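Local coordinates for protein tryptophane-5-halogenase (Microbispora sp. ATCC PTA-5024, PDB 5UAO) that probably uses flavin to chlorinate carbon 5 of a peptide tryptophan during biosynthesis of the lanthipeptide NAI-107, at residues 147-152 with 271-276; 100-105 with 118-123; 173-178 with 286-291. One frame throughout, in Å; residues are numbered along the deposited sequence.

Contact 1 (147-152 with 271-276); sequences MLMTED and KPYTTA
Y273 and D152 meet through a short hydrogen bond, the phenol OH giving its proton to D152 OD1 at 2.6 Å. OD1 receives it on its syn lone pair, the side of its own second oxygen, and lies near the plane of the ring at its edge. The carboxylate and ring planes are tilted by only 27°, while the side chains as a whole cross obliquely. Y273 reaches the helix end from the crowded position, with CG between its backbone N and carbonyl carbon (chi1 51°), and its CD2 then comes 4.0 Å from M149 CB. The M149 chain bends at chi3, and its SD lies 5.4 Å from the centroid of the Y273 ring, 53° off the normal: an oblique Met-aromatic contact. A water completes the link, donating to M149 O at 2.9 Å and more weakly to Y273 OH. Beside the acid, P272 CD packs 3.9 Å from D152 OD1. This proline is the centre of an inverse gamma turn, which leads directly into the tyrosine.

D152 leaves the helix with positive phi, and its N still bonds to M149 O, while R504 binds its carbonyl oxygen. The example is thus a Schellman motif closing helix 144-151, with the first residue beyond the helix docked by a tyrosine-carboxylate bond onto the lead-in to strand 274-279. With the side chain of Y273 about 13 Å from the FAD, it is structural packing of helix end against sheet.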
loop_
_atom_site.group_PDB
_atom_site.type_symbol
_atom_site.label_atom_id
_atom_site.label_comp_id
_atom_site.label_asym_id
_atom_site.label_seq_id
_atom_site.Cartn_x
_atom_site.Cartn_y
_atom_site.Cartn_z
ATOM N N MET A 147 17.160 1.184 -24.561
ATOM C CA MET A 147 17.875 1.114 -25.877
ATOM C C MET A 147 17.389 2.173 -26.901
ATOM O O MET A 147 18.166 2.758 -27.627
ATOM C CB MET A 147 17.778 -0.283 -26.476
ATOM C CG MET A 147 18.441 -1.376 -25.661
ATOM S SD MET A 147 18.030 -3.007 -26.297
ATOM C CE MET A 147 18.907 -4.052 -25.154
ATOM N N LEU A 148 16.096 2.451 -26.943
ATOM C CA LEU A 148 15.614 3.563 -27.777
ATOM C C LEU A 148 16.243 4.898 -27.364
ATOM O O LEU A 148 16.788 5.660 -28.189
ATOM C CB LEU A 148 14.091 3.588 -27.727
ATOM C CG LEU A 148 13.428 2.435 -28.502
ATOM C CD1 LEU A 148 12.072 2.082 -27.927
ATOM C CD2 LEU A 148 13.269 2.925 -29.951
ATOM N N MET A 149 16.323 5.119 -26.053
ATOM C CA MET A 149 16.980 6.350 -25.584
ATOM C C MET A 149 18.463 6.485 -25.987
ATOM O O MET A 149 18.890 7.554 -26.457
ATOM C CB MET A 149 16.788 6.511 -24.083
ATOM C CG MET A 149 15.350 6.760 -23.646
ATOM S SD MET A 149 15.300 7.140 -21.840
ATOM C CE MET A 149 15.160 5.616 -21.302
ATOM N N THR A 150 19.242 5.439 -25.785
ATOM C CA THR A 150 20.645 5.495 -26.233
ATOM C C THR A 150 20.820 5.564 -27.774
ATOM O O THR A 150 21.823 6.072 -28.257
ATOM C CB THR A 150 21.539 4.386 -25.648
ATOM O OG1 THR A 150 21.021 3.095 -26.001
ATOM C CG2 THR A 150 21.602 4.522 -24.118
ATOM N N GLU A 151 19.848 5.097 -28.526
ATOM C CA GLU A 151 19.844 5.296 -29.982
ATOM C C GLU A 151 19.278 6.643 -30.406
ATOM O O GLU A 151 19.370 6.971 -31.582
ATOM C CB GLU A 151 19.012 4.224 -30.666
ATOM C CG GLU A 151 19.442 2.810 -30.375
ATOM C CD GLU A 151 20.519 2.290 -31.315
ATOM O OE1 GLU A 151 20.819 2.934 -32.351
ATOM O OE2 GLU A 151 21.034 1.197 -31.000
ATOM N N ASP A 152 18.700 7.436 -29.489
ATOM C CA ASP A 152 17.920 8.618 -29.842
ATOM C C ASP A 152 16.861 8.292 -30.922
ATOM O O ASP A 152 16.696 9.028 -31.897
ATOM C CB ASP A 152 18.806 9.815 -30.291
ATOM C CG ASP A 152 19.581 10.456 -29.119
ATOM O OD1 ASP A 152 19.015 10.647 -28.077
ATOM O OD2 ASP A 152 20.795 10.724 -29.216
ATOM N N LYS A 271 15.600 15.038 -28.924
ATOM C CA LYS A 271 15.910 13.934 -28.023
ATOM C C LYS A 271 14.634 13.389 -27.341
ATOM O O LYS A 271 13.810 14.166 -26.849
ATOM C CB LYS A 271 16.946 14.373 -26.962
ATOM C CG LYS A 271 18.308 14.685 -27.544
ATOM C CD LYS A 271 19.230 15.368 -26.523
ATOM C CE LYS A 271 18.797 16.802 -26.226
ATOM N NZ LYS A 271 19.162 17.824 -27.212
ATOM N N PRO A 272 14.432 12.068 -27.366
ATOM C CA PRO A 272 13.198 11.475 -26.811
ATOM C C PRO A 272 13.247 11.194 -25.318
ATOM O O PRO A 272 12.871 10.105 -24.847
ATOM C CB PRO A 272 13.050 10.165 -27.625
ATOM C CG PRO A 272 14.452 9.762 -27.915
ATOM C CD PRO A 272 15.156 11.070 -28.197
ATOM N N TYR A 273 13.655 12.207 -24.572
ATOM C CA TYR A 273 13.844 12.113 -23.182
ATOM C C TYR A 273 14.198 13.501 -22.592
ATOM O O TYR A 273 14.621 14.431 -23.282
ATOM C CB TYR A 273 14.936 11.043 -22.859
ATOM C CG TYR A 273 16.213 11.240 -23.631
ATOM C CD1 TYR A 273 17.144 12.249 -23.259
ATOM C CD2 TYR A 273 16.513 10.406 -24.689
ATOM C CE1 TYR A 273 18.303 12.443 -24.008
ATOM C CE2 TYR A 273 17.660 10.565 -25.431
ATOM C CZ TYR A 273 18.538 11.562 -25.110
ATOM O OH TYR A 273 19.659 11.693 -25.837
ATOM N N THR A 274 14.064 13.605 -21.282
ATOM C CA THR A 274 14.564 14.733 -20.532
ATOM C C THR A 274 16.011 14.375 -20.145
ATOM O O THR A 274 16.314 13.199 -19.837
ATOM C CB THR A 274 13.696 14.917 -19.278
ATOM O OG1 THR A 274 12.366 15.299 -19.651
ATOM C CG2 THR A 274 14.258 15.920 -18.385
ATOM N N THR A 275 16.905 15.351 -20.125
ATOM C CA THR A 275 18.279 15.093 -19.677
ATOM C C THR A 275 18.460 15.800 -18.317
ATOM O O THR A 275 17.959 16.936 -18.113
ATOM C CB THR A 275 19.297 15.609 -20.704
ATOM O OG1 THR A 275 19.068 14.968 -21.972
ATOM C CG2 THR A 275 20.755 15.358 -20.259
ATOM N N ALA A 276 19.139 15.120 -17.408
ATOM C CA ALA A 276 19.525 15.677 -16.112
ATOM C C ALA A 276 21.028 15.581 -16.026
ATOM O O ALA A 276 21.586 14.464 -16.004
ATOM C CB ALA A 276 18.903 14.870 -14.998
HETATM O O HOH W 1 20.820 9.003 -24.762
#

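Contact 2 (100-105 with 118-123); sequences TWKLGI and APFDWG
F120 brings the CE2-CZ end of its ring against the K102 chain, and the two side chains cross at about a right angle. F120 CG stands beside its backbone N (chi1 -76°), which carries the ring back toward K102. The lysine has CG anti to its own N (chi1 180°) and runs straight on, its methylenes passing the ring with K102 CE 3.8 Å from F120 CZ, and its ammonium reaches T74 O. K102 O lies near the ring plane at the edge, 3.3 Å from F120 CE2. With an alanine in place of F120, a gap would probably open beside the K102 methylenes, leaving the lysine to rely more on T74.

F120 N donates to L103 O at 3.1 Å. I105 and A118 form an antiparallel hydrogen-bonded pair, A118 N to I105 O being 2.8 Å. G104 faces P119 as a non-hydrogen-bonded pair; a side chain on G104 would collide with A118 O.

Strands 104-108 and 116-119 form a hairpin, the latter outermost in the mixed sheet within this chain, while 274-279 flanks the former. L103 and P119 pack on helix 144-151, A118 touches helix 461-471, and strand 100-102 pairs with 173-175.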
loop_
_atom_site.group_PDB
_atom_site.type_symbol
_atom_site.label_atom_id
_atom_site.label_comp_id
_atom_site.label_asym_id
_atom_site.label_seq_id
_atom_site.Cartn_x
_atom_site.Cartn_y
_atom_site.Cartn_z
ATOM N N THR A 100 6.378 17.129 -27.413
ATOM C CA THR A 100 7.326 16.081 -27.703
ATOM C C THR A 100 7.233 14.930 -26.702
ATOM O O THR A 100 6.440 14.967 -25.724
ATOM C CB THR A 100 8.758 16.596 -27.707
ATOM O OG1 THR A 100 8.994 17.174 -26.459
ATOM C CG2 THR A 100 8.921 17.639 -28.760
ATOM N N TRP A 101 8.021 13.899 -26.953
ATOM C CA TRP A 101 7.873 12.671 -26.277
ATOM C C TRP A 101 9.030 12.441 -25.340
ATOM O O TRP A 101 10.197 12.702 -25.680
ATOM C CB TRP A 101 7.746 11.465 -27.223
ATOM C CG TRP A 101 6.495 11.443 -28.035
ATOM C CD1 TRP A 101 5.315 12.094 -27.812
ATOM C CD2 TRP A 101 6.352 10.761 -29.276
ATOM N NE1 TRP A 101 4.408 11.823 -28.878
ATOM C CE2 TRP A 101 5.044 11.020 -29.775
ATOM C CE3 TRP A 101 7.211 9.954 -30.017
ATOM C CZ2 TRP A 101 4.567 10.443 -30.971
ATOM C CZ3 TRP A 101 6.732 9.385 -31.187
ATOM C CH2 TRP A 101 5.419 9.643 -31.650
ATOM N N LYS A 102 8.674 11.882 -24.197
ATOM C CA LYS A 102 9.664 11.549 -23.120
ATOM C C LYS A 102 9.566 10.046 -22.800
ATOM O O LYS A 102 8.546 9.572 -22.322
ATOM C CB LYS A 102 9.377 12.401 -21.924
ATOM C CG LYS A 102 10.311 12.152 -20.761
ATOM C CD LYS A 102 9.743 12.727 -19.470
ATOM C CE LYS A 102 10.646 12.430 -18.303
ATOM N NZ LYS A 102 9.972 12.843 -17.049
ATOM N N LEU A 103 10.582 9.294 -23.195
ATOM C CA LEU A 103 10.686 7.868 -23.008
ATOM C C LEU A 103 11.329 7.585 -21.650
ATOM O O LEU A 103 11.292 6.440 -21.116
ATOM C CB LEU A 103 11.586 7.249 -24.101
ATOM C CG LEU A 103 11.073 7.342 -25.539
ATOM C CD1 LEU A 103 11.937 6.579 -26.498
ATOM C CD2 LEU A 103 9.674 6.806 -25.576
ATOM N N GLY A 104 11.902 8.635 -21.103
ATOM C CA GLY A 104 12.546 8.574 -19.797
ATOM C C GLY A 104 13.448 9.768 -19.547
ATOM O O GLY A 104 13.291 10.833 -20.150
ATOM N N ILE A 105 14.345 9.591 -18.567
ATOM C CA ILE A 105 15.327 10.582 -18.228
ATOM C C ILE A 105 16.734 10.000 -18.488
ATOM O O ILE A 105 17.066 8.870 -18.066
ATOM C CB ILE A 105 15.245 10.991 -16.748
ATOM C CG1 ILE A 105 13.885 11.589 -16.414
ATOM C CG2 ILE A 105 16.392 11.911 -16.419
ATOM C CD1 ILE A 105 13.586 11.849 -14.954
ATOM N N ALA A 118 17.049 6.110 -17.534
ATOM C CA ALA A 118 15.964 5.669 -16.723
ATOM C C ALA A 118 14.679 5.753 -17.532
ATOM O O ALA A 118 14.087 6.827 -17.642
ATOM C CB ALA A 118 15.863 6.585 -15.508
ATOM N N PRO A 119 14.180 4.618 -17.977
ATOM C CA PRO A 119 13.030 4.575 -18.838
ATOM C C PRO A 119 11.703 4.362 -18.091
ATOM O O PRO A 119 11.687 3.950 -16.948
ATOM C CB PRO A 119 13.363 3.386 -19.746
ATOM C CG PRO A 119 13.941 2.420 -18.784
ATOM C CD PRO A 119 14.757 3.259 -17.808
ATOM N N PHE A 120 10.577 4.582 -18.765
ATOM C CA PHE A 120 9.256 4.380 -18.161
ATOM C C PHE A 120 8.698 2.935 -18.320
ATOM O O PHE A 120 7.654 2.630 -17.742
ATOM C CB PHE A 120 8.234 5.292 -18.843
ATOM C CG PHE A 120 8.301 6.741 -18.436
ATOM C CD1 PHE A 120 8.111 7.124 -17.087
ATOM C CD2 PHE A 120 8.457 7.732 -19.399
ATOM C CE1 PHE A 120 8.177 8.480 -16.721
ATOM C CE2 PHE A 120 8.447 9.086 -19.057
ATOM C CZ PHE A 120 8.324 9.470 -17.722
ATOM N N ASP A 121 9.341 2.088 -19.125
ATOM C CA ASP A 121 8.699 0.840 -19.644
ATOM C C ASP A 121 9.055 -0.495 -18.991
ATOM O O ASP A 121 8.863 -1.593 -19.585
ATOM C CB ASP A 121 9.033 0.670 -21.097
ATOM C CG ASP A 121 10.497 0.347 -21.320
ATOM O OD1 ASP A 121 11.345 0.653 -20.443
ATOM O OD2 ASP A 121 10.790 -0.196 -22.402
ATOM N N TRP A 122 9.592 -0.431 -17.801
ATOM C CA TRP A 122 9.601 -1.614 -16.970
ATOM C C TRP A 122 8.330 -2.437 -17.083
ATOM O O TRP A 122 7.229 -1.883 -16.995
ATOM C CB TRP A 122 9.675 -1.146 -15.568
ATOM C CG TRP A 122 10.934 -1.323 -15.119
ATOM C CD1 TRP A 122 11.996 -0.487 -15.260
ATOM C CD2 TRP A 122 11.382 -2.484 -14.442
ATOM N NE1 TRP A 122 13.093 -1.053 -14.654
ATOM C CE2 TRP A 122 12.736 -2.279 -14.135
ATOM C CE3 TRP A 122 10.749 -3.668 -14.031
ATOM C CZ2 TRP A 122 13.494 -3.232 -13.435
ATOM C CZ3 TRP A 122 11.479 -4.603 -13.340
ATOM C CH2 TRP A 122 12.852 -4.385 -13.046
ATOM N N GLY A 123 8.458 -3.747 -17.267
ATOM C CA GLY A 123 7.257 -4.522 -17.568
ATOM C C GLY A 123 7.221 -4.946 -19.018
ATOM O O GLY A 123 8.010 -5.852 -19.414
#

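Contact 3 (173-178 with 286-291); sequences AYHMDN and TIPTPE
The imidazole of H175 packs against carbon groups of two consecutive residues, I287 and P288, both on the same side of its plane. P288 CD sits over that face, 4.2 Å from the ring centroid and 23° off the normal, a CH-pi contact displaced toward the rim. I287 approaches obliquely through its methyl branch, CG2 lying 3.6 Å from H175 CD2. CG2 is the branch anti to the backbone N of I287, and this is the one that reaches the histidine. The carbonyl of P288 also borders the histidine, with its O 3.5 Å from H175 CB. Both ring nitrogens are hydrogen-bonded, NE2 with T274 OG1 and ND1 with T100 OG1, which fixes the rotation of the ring under the proline. A water spans the backbones of H175 and P288 by two weak bonds.

Further along, D177 and E291 cross at about a right angle, their carboxylate planes 68° apart. D177 OD1 and E291 OE2 approach to 3.5 Å without bonding. The proximity of like charges is probably eased by the surroundings, since E291 OE1 forms salt bridges with R180 and R98. D177 uses OD2 to bind the backbone N of R180.

The contact joins two recognisable elements: D177 is the N-cap of helix 178-191, and the side chain of I287, about 4 Å from the FAD, puts the end of strand 282-288 at the flavin site.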
loop_
_atom_site.group_PDB
_atom_site.type_symbol
_atom_site.label_atom_id
_atom_site.label_comp_id
_atom_site.label_asym_id
_atom_site.label_seq_id
_atom_site.Cartn_x
_atom_site.Cartn_y
_atom_site.Cartn_z
ATOM N N ALA A 173 5.661 9.793 -21.835
ATOM C CA ALA A 173 5.084 11.031 -21.336
ATOM C C ALA A 173 5.353 12.143 -22.320
ATOM O O ALA A 173 5.893 11.918 -23.423
ATOM C CB ALA A 173 5.659 11.365 -19.989
ATOM N N TYR A 174 4.841 13.319 -21.982
ATOM C CA TYR A 174 5.002 14.465 -22.825
ATOM C C TYR A 174 6.015 15.442 -22.251
ATOM O O TYR A 174 6.137 15.646 -21.017
ATOM C CB TYR A 174 3.704 15.229 -22.947
ATOM C CG TYR A 174 2.537 14.504 -23.640
ATOM C CD1 TYR A 174 2.722 13.798 -24.817
ATOM C CD2 TYR A 174 1.234 14.640 -23.156
ATOM C CE1 TYR A 174 1.657 13.164 -25.439
ATOM C CE2 TYR A 174 0.137 14.049 -23.818
ATOM C CZ TYR A 174 0.373 13.299 -24.954
ATOM O OH TYR A 174 -0.705 12.708 -25.624
ATOM N N HIS A 175 6.635 16.157 -23.157
ATOM C CA HIS A 175 7.205 17.487 -22.843
ATOM C C HIS A 175 6.315 18.536 -23.527
ATOM O O HIS A 175 5.924 18.385 -24.727
ATOM C CB HIS A 175 8.616 17.652 -23.401
ATOM C CG HIS A 175 9.618 16.642 -22.969
ATOM N ND1 HIS A 175 10.284 15.839 -23.874
ATOM C CD2 HIS A 175 10.185 16.379 -21.766
ATOM C CE1 HIS A 175 11.144 15.067 -23.234
ATOM N NE2 HIS A 175 11.125 15.402 -21.960
ATOM N N MET A 176 5.968 19.582 -22.782
ATOM C CA MET A 176 4.966 20.590 -23.199
ATOM C C MET A 176 5.455 22.009 -22.882
ATOM O O MET A 176 5.729 22.349 -21.712
ATOM C CB MET A 176 3.625 20.360 -22.499
ATOM C CG MET A 176 3.060 18.969 -22.687
ATOM S SD MET A 176 1.721 18.600 -21.546
ATOM C CE MET A 176 2.609 18.569 -20.002
ATOM N N ASP A 177 5.589 22.818 -23.918
ATOM C CA ASP A 177 5.820 24.230 -23.768
ATOM C C ASP A 177 4.788 24.847 -22.880
ATOM O O ASP A 177 3.588 24.745 -23.129
ATOM C CB ASP A 177 5.774 24.911 -25.138
ATOM C CG ASP A 177 6.019 26.381 -25.049
ATOM O OD1 ASP A 177 7.218 26.701 -25.024
ATOM O OD2 ASP A 177 5.045 27.199 -24.995
ATOM N N ASN A 178 5.249 25.464 -21.798
ATOM C CA ASN A 178 4.353 25.943 -20.811
ATOM C C ASN A 178 3.408 27.029 -21.239
ATOM O O ASN A 178 2.240 27.001 -20.854
ATOM C CB ASN A 178 5.089 26.454 -19.573
ATOM C CG ASN A 178 4.163 26.514 -18.423
ATOM O OD1 ASN A 178 3.644 25.458 -17.976
ATOM N ND2 ASN A 178 3.842 27.724 -17.985
ATOM N N THR A 286 17.362 19.446 -19.523
ATOM C CA THR A 286 17.199 19.732 -20.934
ATOM C C THR A 286 15.909 19.058 -21.383
ATOM O O THR A 286 15.818 17.809 -21.377
ATOM C CB THR A 286 18.360 19.185 -21.793
ATOM O OG1 THR A 286 19.616 19.755 -21.403
ATOM C CG2 THR A 286 18.146 19.567 -23.270
ATOM N N ILE A 287 14.919 19.882 -21.736
ATOM C CA ILE A 287 13.574 19.449 -22.111
ATOM C C ILE A 287 13.344 19.917 -23.568
ATOM O O ILE A 287 13.148 21.126 -23.798
ATOM C CB ILE A 287 12.510 20.036 -21.127
ATOM C CG1 ILE A 287 12.658 19.376 -19.755
ATOM C CG2 ILE A 287 11.113 19.866 -21.687
ATOM C CD1 ILE A 287 11.873 20.044 -18.653
ATOM N N PRO A 288 13.344 18.985 -24.540
ATOM C CA PRO A 288 13.096 19.352 -25.955
ATOM C C PRO A 288 11.682 19.848 -26.215
ATOM O O PRO A 288 10.722 19.231 -25.734
ATOM C CB PRO A 288 13.315 18.024 -26.669
ATOM C CG PRO A 288 14.373 17.386 -25.861
ATOM C CD PRO A 288 13.931 17.640 -24.454
ATOM N N THR A 289 11.562 20.956 -26.942
ATOM C CA THR A 289 10.297 21.349 -27.612
ATOM C C THR A 289 10.557 21.353 -29.127
ATOM O O THR A 289 11.721 21.201 -29.538
ATOM C CB THR A 289 9.750 22.716 -27.158
ATOM O OG1 THR A 289 10.593 23.749 -27.684
ATOM C CG2 THR A 289 9.671 22.826 -25.656
ATOM N N PRO A 290 9.505 21.473 -29.970
ATOM C CA PRO A 290 9.852 21.415 -31.416
ATOM C C PRO A 290 10.752 22.576 -31.856
ATOM O O PRO A 290 11.615 22.375 -32.691
ATOM C CB PRO A 290 8.471 21.398 -32.136
ATOM C CG PRO A 290 7.528 20.819 -31.090
ATOM C CD PRO A 290 8.047 21.374 -29.758
ATOM N N GLU A 291 10.676 23.709 -31.196
ATOM C CA GLU A 291 11.397 24.908 -31.660
ATOM C C GLU A 291 12.835 24.991 -31.087
ATOM O O GLU A 291 13.697 25.491 -31.759
ATOM C CB GLU A 291 10.567 26.210 -31.448
ATOM C CG GLU A 291 10.274 26.641 -30.021
ATOM C CD GLU A 291 9.065 25.912 -29.336
ATOM O OE1 GLU A 291 8.417 25.000 -29.999
ATOM O OE2 GLU A 291 8.805 26.236 -28.103
HETATM O O HOH W 2 7.450 20.202 -26.066
#

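Overall arrangement
The three contacts share one mixed sheet of the tryptophan halogenase fold, in which 116-119, 104-108, 274-279 and 282-288 are successive neighbours; contacts 2 and 3 also share a second, two-stranded sheet, 100-102 with 173-175. Contact 2 closes first along the chain; contacts 1 and 3 follow with their segments alternating. Centres of contacts 1 and 2 lie about 8 Å apart, joined by backbone bonds between 271-276 and 100-105. Contact 3 is about 13 Å from contact 1 and 14 Å from contact 2. Segments distant in sequence thus form continuous packing from helix 144-151 across the sheet toward the FAD, contact 3 coming nearest, with the K102 side chain of contact 2 about 7 Å away.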